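Local coordinates for protein putative isomerase (PDB 2OQH) that belongs to the enolase superfamily and probably dehydrates D-glucarate to 5-dehydro-4-deoxy-D-glucarate, at residues Leu219-Asp224 with Leu319-Asp324; Lys281-His286 with Leu292-His297; Ser71-Glu76 with Lys110-Ser115; Val100-Trp105 with Gly269-Trp274. All coordinates share one frame; numbering follows the deposited sequence.

Contact 1 of 4, residues Leu219-Asp224 with Leu319-Asp324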
loop_
_atom_site.group_PDB
_atom_site.type_symbol
_atom_site.label_atom_id
_atom_site.label_comp_id
_atom_site.label_asym_id
_atom_site.label_seq_id
_atom_site.Cartn_x
_atom_site.Cartn_y
_atom_site.Cartn_z
ATOM N N LEU A 219 -3.962 -20.124 6.808
ATOM C CA LEU A 219 -3.416 -18.804 6.527
ATOM C C LEU A 219 -4.531 -17.786 6.338
ATOM O O LEU A 219 -5.612 -18.125 5.861
ATOM C CB LEU A 219 -2.580 -18.847 5.247
ATOM C CG LEU A 219 -1.524 -19.943 5.110
ATOM C CD1 LEU A 219 -0.951 -19.917 3.694
ATOM C CD2 LEU A 219 -0.430 -19.731 6.141
ATOM N N GLU A 220 -4.271 -16.535 6.703
ATOM C CA GLU A 220 -5.270 -15.496 6.514
ATOM C C GLU A 220 -5.579 -15.457 5.016
ATOM O O GLU A 220 -6.734 -15.359 4.617
ATOM C CB GLU A 220 -4.752 -14.143 6.999
ATOM C CG GLU A 220 -5.719 -13.009 6.742
ATOM C CD GLU A 220 -5.311 -11.732 7.447
ATOM O OE1 GLU A 220 -4.110 -11.604 7.779
ATOM O OE2 GLU A 220 -6.186 -10.862 7.657
ATOM N N TYR A 221 -4.537 -15.512 4.194
ATOM C CA TYR A 221 -4.724 -15.575 2.752
ATOM C C TYR A 221 -3.467 -15.872 1.967
ATOM O O TYR A 221 -2.350 -15.677 2.447
ATOM C CB TYR A 221 -5.407 -14.312 2.192
ATOM C CG TYR A 221 -4.778 -12.977 2.515
ATOM C CD1 TYR A 221 -3.543 -12.602 1.977
ATOM C CD2 TYR A 221 -5.447 -12.060 3.318
ATOM C CE1 TYR A 221 -2.994 -11.335 2.232
ATOM C CE2 TYR A 221 -4.916 -10.798 3.580
ATOM C CZ TYR A 221 -3.688 -10.437 3.039
ATOM O OH TYR A 221 -3.170 -9.190 3.325
ATOM N N LEU A 222 -3.679 -16.387 0.763
ATOM C CA LEU A 222 -2.619 -16.716 -0.165
ATOM C C LEU A 222 -2.624 -15.532 -1.127
ATOM O O LEU A 222 -3.611 -15.297 -1.821
ATOM C CB LEU A 222 -2.964 -18.021 -0.886
ATOM C CG LEU A 222 -2.050 -18.551 -1.979
ATOM C CD1 LEU A 222 -0.603 -18.480 -1.531
ATOM C CD2 LEU A 222 -2.438 -19.986 -2.301
ATOM N N GLU A 223 -1.532 -14.779 -1.156
ATOM C CA GLU A 223 -1.459 -13.596 -1.999
ATOM C C GLU A 223 -0.738 -13.786 -3.327
ATOM O O GLU A 223 0.437 -14.128 -3.359
ATOM C CB GLU A 223 -0.789 -12.464 -1.217
ATOM C CG GLU A 223 -1.005 -11.089 -1.800
ATOM C CD GLU A 223 -0.334 -9.980 -0.995
ATOM O OE1 GLU A 223 -0.337 -10.039 0.255
ATOM O OE2 GLU A 223 0.188 -9.028 -1.617
ATOM N N ASP A 224 -1.452 -13.542 -4.421
ATOM C CA ASP A 224 -0.895 -13.664 -5.771
ATOM C C ASP A 224 0.034 -14.848 -6.047
ATOM O O ASP A 224 1.177 -14.657 -6.460
ATOM C CB ASP A 224 -0.150 -12.379 -6.145
ATOM C CG ASP A 224 -1.083 -11.211 -6.363
ATOM O OD1 ASP A 224 -2.030 -11.365 -7.163
ATOM O OD2 ASP A 224 -0.871 -10.150 -5.742
ATOM N N LEU A 319 -11.723 -2.155 6.000
ATOM C CA LEU A 319 -10.279 -2.269 6.182
ATOM C C LEU A 319 -9.977 -2.580 7.651
ATOM O O LEU A 319 -9.335 -1.799 8.356
ATOM C CB LEU A 319 -9.596 -0.974 5.743
ATOM C CG LEU A 319 -9.601 -0.789 4.220
ATOM C CD1 LEU A 319 -9.186 0.621 3.843
ATOM C CD2 LEU A 319 -8.674 -1.810 3.594
ATOM N N SER A 320 -10.438 -3.745 8.093
ATOM C CA SER A 320 -10.281 -4.183 9.472
ATOM C C SER A 320 -9.105 -5.118 9.727
ATOM O O SER A 320 -8.975 -5.668 10.822
ATOM C CB SER A 320 -11.553 -4.886 9.915
ATOM O OG SER A 320 -11.793 -6.014 9.089
ATOM N N ARG A 321 -8.252 -5.296 8.731
ATOM C CA ARG A 321 -7.112 -6.198 8.859
ATOM C C ARG A 321 -5.817 -5.446 9.109
ATOM O O ARG A 321 -5.764 -4.225 8.978
ATOM C CB ARG A 321 -6.961 -7.012 7.572
ATOM C CG ARG A 321 -8.173 -7.867 7.224
ATOM C CD ARG A 321 -8.217 -8.148 5.727
ATOM N NE ARG A 321 -9.353 -8.991 5.346
ATOM C CZ ARG A 321 -9.295 -10.311 5.190
ATOM N NH1 ARG A 321 -8.149 -10.954 5.382
ATOM N NH2 ARG A 321 -10.384 -10.986 4.831
ATOM N N ALA A 322 -4.772 -6.179 9.479
ATOM C CA ALA A 322 -3.476 -5.551 9.686
ATOM C C ALA A 322 -2.976 -5.293 8.271
ATOM O O ALA A 322 -2.770 -6.232 7.514
ATOM C CB ALA A 322 -2.534 -6.498 10.414
ATOM N N ILE A 323 -2.790 -4.028 7.912
ATOM C CA ILE A 323 -2.343 -3.685 6.562
ATOM C C ILE A 323 -0.869 -3.956 6.329
ATOM O O ILE A 323 -0.109 -4.144 7.276
ATOM C CB ILE A 323 -2.576 -2.188 6.245
ATOM C CG1 ILE A 323 -1.655 -1.330 7.118
ATOM C CG2 ILE A 323 -4.039 -1.820 6.479
ATOM C CD1 ILE A 323 -1.653 0.159 6.760
ATOM N N ASP A 324 -0.482 -3.988 5.055
ATOM C CA ASP A 324 0.913 -4.173 4.675
ATOM C C ASP A 324 1.512 -2.785 4.776
ATOM O O ASP A 324 0.911 -1.812 4.326
ATOM C CB ASP A 324 1.044 -4.667 3.230
ATOM C CG ASP A 324 0.883 -6.172 3.104
ATOM O OD1 ASP A 324 0.826 -6.857 4.149
ATOM O OD2 ASP A 324 0.831 -6.670 1.956
HETATM O O HOH W 1 -9.010 -13.923 5.076
HETATM O O HOH W 2 -5.364 -9.095 9.578
HETATM O O HOH W 3 -0.482 -8.817 2.652
#
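The backbones bearing E220 and R321 stand well apart, with 9.8 Å between their CA atoms; the CA atoms of E223 and D324 are 11.8 Å apart. The touching parts run 37° from one another. Strands 221-223 and 323-324 are not neighbours in the sheet but face each other across the barrel, so long side chains and water must span the gap. R321 does so with CG anti to its carbonyl carbon (chi1 -60°) and an extended chain that carries NH1 to E220 OE2 at 3.0 Å. The salt bridge includes a weak hydrogen bond, bent to 122°. NH1 also lies at the edge of the Y221 ring, 3.6 Å from CD2. One water joins E220 O to R321 NH1, and a second donates to E220 OE2 while accepting from A322 N. E220 OE1 pairs with R195. A methionine in place of R321 would probably leave E220 OE2 without this charged mate and the first water without its donor. Further toward the C-terminal ends of the strands, the carboxylates of E223 and D324 face each other nearly coplanar, OE1 4.0 Å from OD2, and a third water donates to both while accepting from Y221 OH, which takes a bond from N295 ND2. At one end, then, opposite charges attract, though weakly bonded; at the other, like charges probably repel unless the water, or nearby K168, eases them.

Contact 2 of 4, residues Lys281-His286 with Leu292-His297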
loop_
_atom_site.group_PDB
_atom_site.type_symbol
_atom_site.label_atom_id
_atom_site.label_comp_id
_atom_site.label_asym_id
_atom_site.label_seq_id
_atom_site.Cartn_x
_atom_site.Cartn_y
_atom_site.Cartn_z
ATOM N N LYS A 281 -11.760 4.543 -1.711
ATOM C CA LYS A 281 -12.995 4.472 -0.926
ATOM C C LYS A 281 -14.027 3.746 -1.790
ATOM O O LYS A 281 -14.843 2.972 -1.292
ATOM C CB LYS A 281 -13.518 5.872 -0.588
ATOM C CG LYS A 281 -12.629 6.681 0.347
ATOM C CD LYS A 281 -12.668 6.131 1.758
ATOM C CE LYS A 281 -14.030 6.356 2.398
ATOM N NZ LYS A 281 -14.016 5.991 3.836
ATOM N N ALA A 282 -13.984 4.010 -3.092
ATOM C CA ALA A 282 -14.899 3.373 -4.032
ATOM C C ALA A 282 -14.669 1.860 -4.017
ATOM O O ALA A 282 -15.614 1.071 -3.930
ATOM C CB ALA A 282 -14.671 3.922 -5.433
ATOM N N LEU A 283 -13.403 1.467 -4.095
ATOM C CA LEU A 283 -13.042 0.059 -4.089
ATOM C C LEU A 283 -13.549 -0.632 -2.825
ATOM O O LEU A 283 -13.987 -1.787 -2.870
ATOM C CB LEU A 283 -11.522 -0.091 -4.210
ATOM C CG LEU A 283 -10.939 -1.507 -4.252
ATOM C CD1 LEU A 283 -11.709 -2.374 -5.246
ATOM C CD2 LEU A 283 -9.463 -1.422 -4.634
ATOM N N ALA A 284 -13.494 0.073 -1.699
ATOM C CA ALA A 284 -13.961 -0.488 -0.436
ATOM C C ALA A 284 -15.449 -0.802 -0.572
ATOM O O ALA A 284 -15.924 -1.847 -0.121
ATOM C CB ALA A 284 -13.726 0.503 0.699
ATOM N N ALA A 285 -16.181 0.110 -1.201
ATOM C CA ALA A 285 -17.609 -0.095 -1.407
ATOM C C ALA A 285 -17.814 -1.348 -2.268
ATOM O O ALA A 285 -18.639 -2.202 -1.947
ATOM C CB ALA A 285 -18.222 1.129 -2.092
ATOM N N HIS A 286 -17.056 -1.445 -3.361
ATOM C CA HIS A 286 -17.143 -2.595 -4.261
ATOM C C HIS A 286 -16.904 -3.907 -3.515
ATOM O O HIS A 286 -17.604 -4.895 -3.739
ATOM C CB HIS A 286 -16.121 -2.479 -5.400
ATOM C CG HIS A 286 -16.537 -1.559 -6.512
ATOM N ND1 HIS A 286 -16.782 -0.217 -6.322
ATOM C CD2 HIS A 286 -16.699 -1.786 -7.838
ATOM C CE1 HIS A 286 -17.072 0.344 -7.484
ATOM N NE2 HIS A 286 -17.029 -0.586 -8.420
ATOM N N LEU A 292 -16.164 -9.298 -0.480
ATOM C CA LEU A 292 -14.733 -9.531 -0.585
ATOM C C LEU A 292 -14.039 -8.903 0.606
ATOM O O LEU A 292 -14.493 -7.890 1.128
ATOM C CB LEU A 292 -14.165 -8.880 -1.847
ATOM C CG LEU A 292 -14.720 -9.256 -3.217
ATOM C CD1 LEU A 292 -13.959 -8.470 -4.271
ATOM C CD2 LEU A 292 -14.590 -10.761 -3.448
ATOM N N GLY A 293 -12.945 -9.511 1.045
ATOM C CA GLY A 293 -12.190 -8.918 2.123
ATOM C C GLY A 293 -11.363 -7.842 1.436
ATOM O O GLY A 293 -11.293 -7.813 0.203
HETATM N N MSE A 294 -10.756 -6.946 2.204
HETATM C CA MSE A 294 -9.919 -5.894 1.631
HETATM C C MSE A 294 -8.823 -5.521 2.614
HETATM O O MSE A 294 -8.997 -5.623 3.822
HETATM C CB MSE A 294 -10.736 -4.632 1.308
HETATM C CG MSE A 294 -9.891 -3.497 0.708
HETATM SE SE MSE A 294 -10.829 -1.810 0.421
HETATM C CE MSE A 294 -9.549 -0.979 -0.771
ATOM N N ASN A 295 -7.689 -5.093 2.082
ATOM C CA ASN A 295 -6.565 -4.674 2.909
ATOM C C ASN A 295 -5.808 -3.685 2.039
ATOM O O ASN A 295 -6.188 -3.466 0.891
ATOM C CB ASN A 295 -5.688 -5.885 3.246
ATOM C CG ASN A 295 -4.838 -5.673 4.490
ATOM O OD1 ASN A 295 -5.008 -4.691 5.224
ATOM N ND2 ASN A 295 -3.922 -6.607 4.740
ATOM N N LEU A 296 -4.759 -3.068 2.569
ATOM C CA LEU A 296 -3.984 -2.146 1.758
ATOM C C LEU A 296 -2.609 -2.717 1.468
ATOM O O LEU A 296 -1.989 -3.357 2.319
ATOM C CB LEU A 296 -3.848 -0.782 2.438
ATOM C CG LEU A 296 -5.111 0.081 2.540
ATOM C CD1 LEU A 296 -4.733 1.449 3.082
ATOM C CD2 LEU A 296 -5.782 0.212 1.172
ATOM N N HIS A 297 -2.150 -2.494 0.246
ATOM C CA HIS A 297 -0.846 -2.952 -0.201
ATOM C C HIS A 297 0.133 -1.796 -0.041
ATOM O O HIS A 297 -0.239 -0.639 -0.212
ATOM C CB HIS A 297 -0.928 -3.374 -1.668
ATOM C CG HIS A 297 0.402 -3.612 -2.311
ATOM N ND1 HIS A 297 1.047 -2.655 -3.067
ATOM C CD2 HIS A 297 1.201 -4.703 -2.325
ATOM C CE1 HIS A 297 2.184 -3.151 -3.522
ATOM N NE2 HIS A 297 2.300 -4.393 -3.086
#
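M294 reaches the helix carrying L283 and A284 because its side chain is nearly fully extended: CG is anti to the backbone N (chi1 180°), and the torsions beyond it are also close to anti. The residue is a selenomethionine, and its selenium meets the turn at A284, with SE 3.5 Å from CA and 3.7 Å from CB. Alanine suits this place, since its single methyl lets the helix backbone itself come up to the strand; the CA atoms of A284 and M294 are just 7.1 Å apart. The terminal methyl goes on to L283, where M294 CE lies 3.8 Å from CG and 3.9 Å from CD2. L283, its CG likewise anti to the backbone N (chi1 -179°), sends CG and CD2 toward that methyl at a slant. A long, unbranched, flexible group is apt for reaching both residues from one strand position, and T280 and C287 add to its surroundings. Away from this packing, H286 ND1 bonds A282 O from above the carbonyl plane, at 3.0 Å; the same oxygen accepts from H286 N, and the imidazole meets F252 and F255 of helix 252-260. Helix 277-289 lies between the parallel strands 266-269 and 293-296 in the chain, and its packing back onto the second of them is that of a beta-alpha-beta crossover in a TIM barrel, with M294 turned toward the outer helix.

Contact 3 of 4, residues Ser71-Glu76 with Lys110-Ser115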
loop_
_atom_site.group_PDB
_atom_site.type_symbol
_atom_site.label_atom_id
_atom_site.label_comp_id
_atom_site.label_asym_id
_atom_site.label_seq_id
_atom_site.Cartn_x
_atom_site.Cartn_y
_atom_site.Cartn_z
ATOM N N SER A 71 -9.663 24.556 -8.833
ATOM C CA SER A 71 -9.887 24.409 -7.407
ATOM C C SER A 71 -9.371 23.040 -6.974
ATOM O O SER A 71 -9.508 22.066 -7.704
ATOM C CB SER A 71 -11.382 24.513 -7.108
ATOM O OG SER A 71 -11.662 24.128 -5.776
ATOM N N PRO A 72 -8.739 22.953 -5.792
ATOM C CA PRO A 72 -8.242 21.643 -5.351
ATOM C C PRO A 72 -9.420 20.711 -5.054
ATOM O O PRO A 72 -9.268 19.493 -4.970
ATOM C CB PRO A 72 -7.420 21.986 -4.107
ATOM C CG PRO A 72 -8.071 23.238 -3.598
ATOM C CD PRO A 72 -8.327 24.016 -4.858
ATOM N N PHE A 73 -10.598 21.307 -4.917
ATOM C CA PHE A 73 -11.829 20.578 -4.644
ATOM C C PHE A 73 -12.406 19.896 -5.885
ATOM O O PHE A 73 -13.287 19.035 -5.772
ATOM C CB PHE A 73 -12.880 21.537 -4.091
ATOM C CG PHE A 73 -12.672 21.908 -2.653
ATOM C CD1 PHE A 73 -13.202 21.114 -1.637
ATOM C CD2 PHE A 73 -11.951 23.054 -2.308
ATOM C CE1 PHE A 73 -13.024 21.456 -0.294
ATOM C CE2 PHE A 73 -11.765 23.406 -0.963
ATOM C CZ PHE A 73 -12.301 22.606 0.042
ATOM N N ALA A 74 -11.926 20.280 -7.061
ATOM C CA ALA A 74 -12.441 19.709 -8.303
ATOM C C ALA A 74 -11.711 18.438 -8.736
ATOM O O ALA A 74 -11.171 18.369 -9.840
ATOM C CB ALA A 74 -12.379 20.761 -9.412
ATOM N N LEU A 75 -11.717 17.428 -7.869
ATOM C CA LEU A 75 -11.047 16.162 -8.160
ATOM C C LEU A 75 -11.700 15.358 -9.282
ATOM O O LEU A 75 -11.006 14.790 -10.119
ATOM C CB LEU A 75 -10.954 15.307 -6.888
ATOM C CG LEU A 75 -9.928 15.810 -5.863
ATOM C CD1 LEU A 75 -9.930 14.921 -4.634
ATOM C CD2 LEU A 75 -8.543 15.829 -6.502
ATOM N N GLU A 76 -13.031 15.314 -9.299
ATOM C CA GLU A 76 -13.753 14.577 -10.336
ATOM C C GLU A 76 -13.348 15.121 -11.697
ATOM O O GLU A 76 -13.074 14.356 -12.614
ATOM C CB GLU A 76 -15.271 14.720 -10.145
ATOM C CG GLU A 76 -15.828 13.978 -8.938
ATOM C CD GLU A 76 -16.180 12.516 -9.226
ATOM O OE1 GLU A 76 -15.846 12.009 -10.319
ATOM O OE2 GLU A 76 -16.796 11.874 -8.353
ATOM N N LYS A 110 -7.013 21.415 4.925
ATOM C CA LYS A 110 -6.464 22.648 5.472
ATOM C C LYS A 110 -7.418 23.800 5.187
ATOM O O LYS A 110 -7.678 24.624 6.062
ATOM C CB LYS A 110 -5.082 22.918 4.867
ATOM C CG LYS A 110 -4.051 21.888 5.293
ATOM C CD LYS A 110 -2.686 22.122 4.676
ATOM C CE LYS A 110 -1.697 21.098 5.214
ATOM N NZ LYS A 110 -0.324 21.261 4.658
ATOM N N ALA A 111 -7.959 23.852 3.974
ATOM C CA ALA A 111 -8.885 24.924 3.629
ATOM C C ALA A 111 -10.176 24.828 4.453
ATOM O O ALA A 111 -10.847 25.832 4.685
ATOM C CB ALA A 111 -9.200 24.890 2.133
ATOM N N THR A 112 -10.525 23.630 4.904
ATOM C CA THR A 112 -11.745 23.467 5.696
ATOM C C THR A 112 -11.467 23.328 7.186
ATOM O O THR A 112 -12.400 23.288 7.993
ATOM C CB THR A 112 -12.546 22.215 5.275
ATOM O OG1 THR A 112 -11.728 21.049 5.447
ATOM C CG2 THR A 112 -13.010 22.329 3.831
ATOM N N GLY A 113 -10.189 23.246 7.546
ATOM C CA GLY A 113 -9.826 23.084 8.943
ATOM C C GLY A 113 -10.263 21.721 9.445
ATOM O O GLY A 113 -10.504 21.533 10.642
ATOM N N GLN A 114 -10.357 20.761 8.525
ATOM C CA GLN A 114 -10.781 19.405 8.859
ATOM C C GLN A 114 -9.744 18.360 8.461
ATOM O O GLN A 114 -8.993 18.544 7.506
ATOM C CB GLN A 114 -12.101 19.087 8.150
ATOM C CG GLN A 114 -13.242 20.024 8.504
ATOM C CD GLN A 114 -13.744 19.845 9.927
ATOM O OE1 GLN A 114 -14.548 20.639 10.411
ATOM N NE2 GLN A 114 -13.286 18.799 10.597
ATOM N N SER A 115 -9.708 17.259 9.201
ATOM C CA SER A 115 -8.778 16.179 8.900
ATOM C C SER A 115 -9.282 15.482 7.643
ATOM O O SER A 115 -10.487 15.461 7.394
ATOM C CB SER A 115 -8.751 15.175 10.044
ATOM O OG SER A 115 -10.040 14.615 10.246
#
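Apolar contact is what F73 makes with A111 and T112. The ring leads with its far end: CZ lies 3.9 Å from T112 CG2, and that methyl sits at the ring edge, near its plane. A111 CB is looser, 4.3 Å from CE2 and oblique to the ring. With CG anti to its carbonyl carbon (chi1 -77°), F73 extends toward the end of helix 85-112, where a broad flat group can touch two successive residues. M108 and L3 also border the ring. Both segments belong to the N-terminal domain of the mandelate racemase/muconate lactonizing family, and here the approach to helix 75-81 meets the finish of helix 85-112. That finish is a Schellman motif: Q114 N to G109 O is its outer bond and G113 N to K110 O the weak inner one, while G113, the C-prime residue, has positive phi (68°), which glycine tolerates. Polar bonds shape each side separately. S71 OG accepts from F73 N at 3.1 Å, an ST turn, while A74 N bonds S71 O at 3.1 Å in a type I turn. T112 turns CG2 to the ring, while its OG1 bonds M108 O and G109 O of its helix.

Contact 4 of 4, residues Val100-Trp105 with Gly269-Trp274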
loop_
_atom_site.group_PDB
_atom_site.type_symbol
_atom_site.label_atom_id
_atom_site.label_comp_id
_atom_site.label_asym_id
_atom_site.label_seq_id
_atom_site.Cartn_x
_atom_site.Cartn_y
_atom_site.Cartn_z
ATOM N N VAL A 100 -0.864 13.932 -6.870
ATOM C CA VAL A 100 -1.616 15.173 -7.010
ATOM C C VAL A 100 -2.944 15.059 -6.272
ATOM O O VAL A 100 -3.406 16.019 -5.654
ATOM C CB VAL A 100 -1.889 15.487 -8.501
ATOM C CG1 VAL A 100 -2.717 16.760 -8.637
ATOM C CG2 VAL A 100 -0.563 15.627 -9.244
ATOM N N ASP A 101 -3.553 13.877 -6.345
ATOM C CA ASP A 101 -4.825 13.627 -5.690
ATOM C C ASP A 101 -4.684 13.853 -4.191
ATOM O O ASP A 101 -5.490 14.555 -3.582
ATOM C CB ASP A 101 -5.281 12.185 -5.942
ATOM C CG ASP A 101 -6.647 11.888 -5.345
ATOM O OD1 ASP A 101 -7.666 12.138 -6.018
ATOM O OD2 ASP A 101 -6.701 11.414 -4.194
ATOM N N VAL A 102 -3.655 13.247 -3.607
ATOM C CA VAL A 102 -3.394 13.373 -2.179
ATOM C C VAL A 102 -3.107 14.821 -1.779
ATOM O O VAL A 102 -3.625 15.308 -0.779
ATOM C CB VAL A 102 -2.204 12.482 -1.762
ATOM C CG1 VAL A 102 -1.882 12.685 -0.285
ATOM C CG2 VAL A 102 -2.541 11.023 -2.034
ATOM N N ALA A 103 -2.292 15.509 -2.565
ATOM C CA ALA A 103 -1.968 16.901 -2.268
ATOM C C ALA A 103 -3.233 17.748 -2.226
ATOM O O ALA A 103 -3.365 18.622 -1.379
ATOM C CB ALA A 103 -0.993 17.455 -3.306
ATOM N N CYS A 104 -4.168 17.483 -3.135
ATOM C CA CYS A 104 -5.419 18.240 -3.155
ATOM C C CYS A 104 -6.272 17.952 -1.913
ATOM O O CYS A 104 -6.898 18.857 -1.360
ATOM C CB CYS A 104 -6.212 17.924 -4.428
ATOM S SG CYS A 104 -5.510 18.624 -5.929
ATOM N N TRP A 105 -6.306 16.694 -1.479
ATOM C CA TRP A 105 -7.068 16.336 -0.289
ATOM C C TRP A 105 -6.463 17.032 0.927
ATOM O O TRP A 105 -7.173 17.524 1.799
ATOM C CB TRP A 105 -7.050 14.821 -0.067
ATOM C CG TRP A 105 -8.124 14.086 -0.825
ATOM C CD1 TRP A 105 -7.993 13.435 -2.017
ATOM C CD2 TRP A 105 -9.491 13.934 -0.432
ATOM N NE1 TRP A 105 -9.197 12.882 -2.389
ATOM C CE2 TRP A 105 -10.134 13.175 -1.433
ATOM C CE3 TRP A 105 -10.241 14.369 0.674
ATOM C CZ2 TRP A 105 -11.493 12.840 -1.364
ATOM C CZ3 TRP A 105 -11.594 14.039 0.743
ATOM C CH2 TRP A 105 -12.203 13.280 -0.271
ATOM N N GLY A 269 -6.172 -2.730 -1.604
ATOM C CA GLY A 269 -6.339 -1.376 -2.094
ATOM C C GLY A 269 -4.960 -0.742 -2.047
ATOM O O GLY A 269 -4.038 -1.332 -1.490
ATOM N N ASP A 270 -4.812 0.440 -2.636
ATOM C CA ASP A 270 -3.545 1.162 -2.651
ATOM C C ASP A 270 -3.776 2.439 -3.443
ATOM O O ASP A 270 -3.929 2.417 -4.668
ATOM C CB ASP A 270 -2.440 0.327 -3.314
ATOM C CG ASP A 270 -1.108 1.064 -3.382
ATOM O OD1 ASP A 270 -1.047 2.249 -2.990
ATOM O OD2 ASP A 270 -0.115 0.454 -3.832
ATOM N N VAL A 271 -3.809 3.551 -2.724
ATOM C CA VAL A 271 -4.046 4.849 -3.329
ATOM C C VAL A 271 -3.121 5.148 -4.495
ATOM O O VAL A 271 -3.540 5.682 -5.518
ATOM C CB VAL A 271 -3.901 5.967 -2.277
ATOM C CG1 VAL A 271 -3.892 7.334 -2.955
ATOM C CG2 VAL A 271 -5.036 5.874 -1.285
ATOM N N TYR A 272 -1.859 4.781 -4.333
ATOM C CA TYR A 272 -0.856 5.049 -5.339
ATOM C C TYR A 272 -0.958 4.144 -6.545
ATOM O O TYR A 272 -0.459 4.481 -7.619
ATOM C CB TYR A 272 0.514 4.985 -4.665
ATOM C CG TYR A 272 0.469 5.856 -3.436
ATOM C CD1 TYR A 272 0.350 7.239 -3.559
ATOM C CD2 TYR A 272 0.342 5.298 -2.167
ATOM C CE1 TYR A 272 0.086 8.044 -2.456
ATOM C CE2 TYR A 272 0.073 6.099 -1.047
ATOM C CZ TYR A 272 -0.059 7.472 -1.203
ATOM O OH TYR A 272 -0.378 8.273 -0.122
ATOM N N LYS A 273 -1.629 3.012 -6.381
ATOM C CA LYS A 273 -1.810 2.080 -7.483
ATOM C C LYS A 273 -3.123 2.378 -8.229
ATOM O O LYS A 273 -3.204 2.224 -9.446
ATOM C CB LYS A 273 -1.802 0.643 -6.941
ATOM C CG LYS A 273 -1.922 -0.451 -7.994
ATOM C CD LYS A 273 -1.848 -1.851 -7.360
ATOM C CE LYS A 273 -0.425 -2.254 -6.999
ATOM N NZ LYS A 273 0.155 -3.187 -8.005
ATOM N N TRP A 274 -4.133 2.828 -7.486
ATOM C CA TRP A 274 -5.447 3.134 -8.043
ATOM C C TRP A 274 -5.689 4.601 -8.427
ATOM O O TRP A 274 -6.770 4.962 -8.891
ATOM C CB TRP A 274 -6.526 2.649 -7.070
ATOM C CG TRP A 274 -6.572 1.145 -6.994
ATOM C CD1 TRP A 274 -5.609 0.320 -6.486
ATOM C CD2 TRP A 274 -7.593 0.288 -7.522
ATOM N NE1 TRP A 274 -5.961 -0.997 -6.672
ATOM C CE2 TRP A 274 -7.177 -1.046 -7.303
ATOM C CE3 TRP A 274 -8.822 0.516 -8.161
ATOM C CZ2 TRP A 274 -7.946 -2.151 -7.705
ATOM C CZ3 TRP A 274 -9.588 -0.586 -8.562
ATOM C CH2 TRP A 274 -9.144 -1.899 -8.331
#
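The Y272 ring has V271 CB over one face, 4.1 Å above its plane and central, while V102 CG2 comes in obliquely near one corner of the same ring. That methyl lies 4.0 Å from both CE1 and OH, and the two side chains cross at about a right angle. H309 meets the ring too, with planes inclined at about 50°. With chi1 at 176°, V102 has CG1 anti to the backbone N and CG2 facing helix 271-274, where it also touches V271 CG1 at 4.0 Å. Valine fits here: its branches stay close to the helix and offer a compact apolar surface, which A308 and L353 also adjoin. Tyrosine adds a polar end that is provided for, since its OH bonds A305 O. D270 is the N-cap just before the short, weakly bonded helix 271-274; its OD1 accepts from Y272 N at 3.0 Å, met from above the carboxylate plane, and its O accepts from both K273 N and W274 N. Between the N-terminal domain and the barrel, then, V102 contributes apolar packing, while the D101 carboxylate beside it bonds H79 NE2 of its own domain and I277 N of the barrel, adding a directed polar link.

How the contacts relate
Contacts 1 and 2 meet at N295, which lies beside Y221 and whose ND2 is 3.0 Å from A322 O, probably a hydrogen bond; contact 2 is nested within the chain loop closed by contact 1. Contact 2 continues into contact 4 through the parallel strand pair, with H297 N 2.8 Å from G269 O, again probably a hydrogen bond. Helix 85-112 then carries the series outward, serving contacts 4 and 3, whose centres are about 14 Å apart. Contacts 1 and 3 are about 32 Å apart between centres. E223, D270, H297 and D324 stand at or near the C-terminal ends of barrel strands, where enolase-superfamily active sites lie, whereas contact 3 is peripheral.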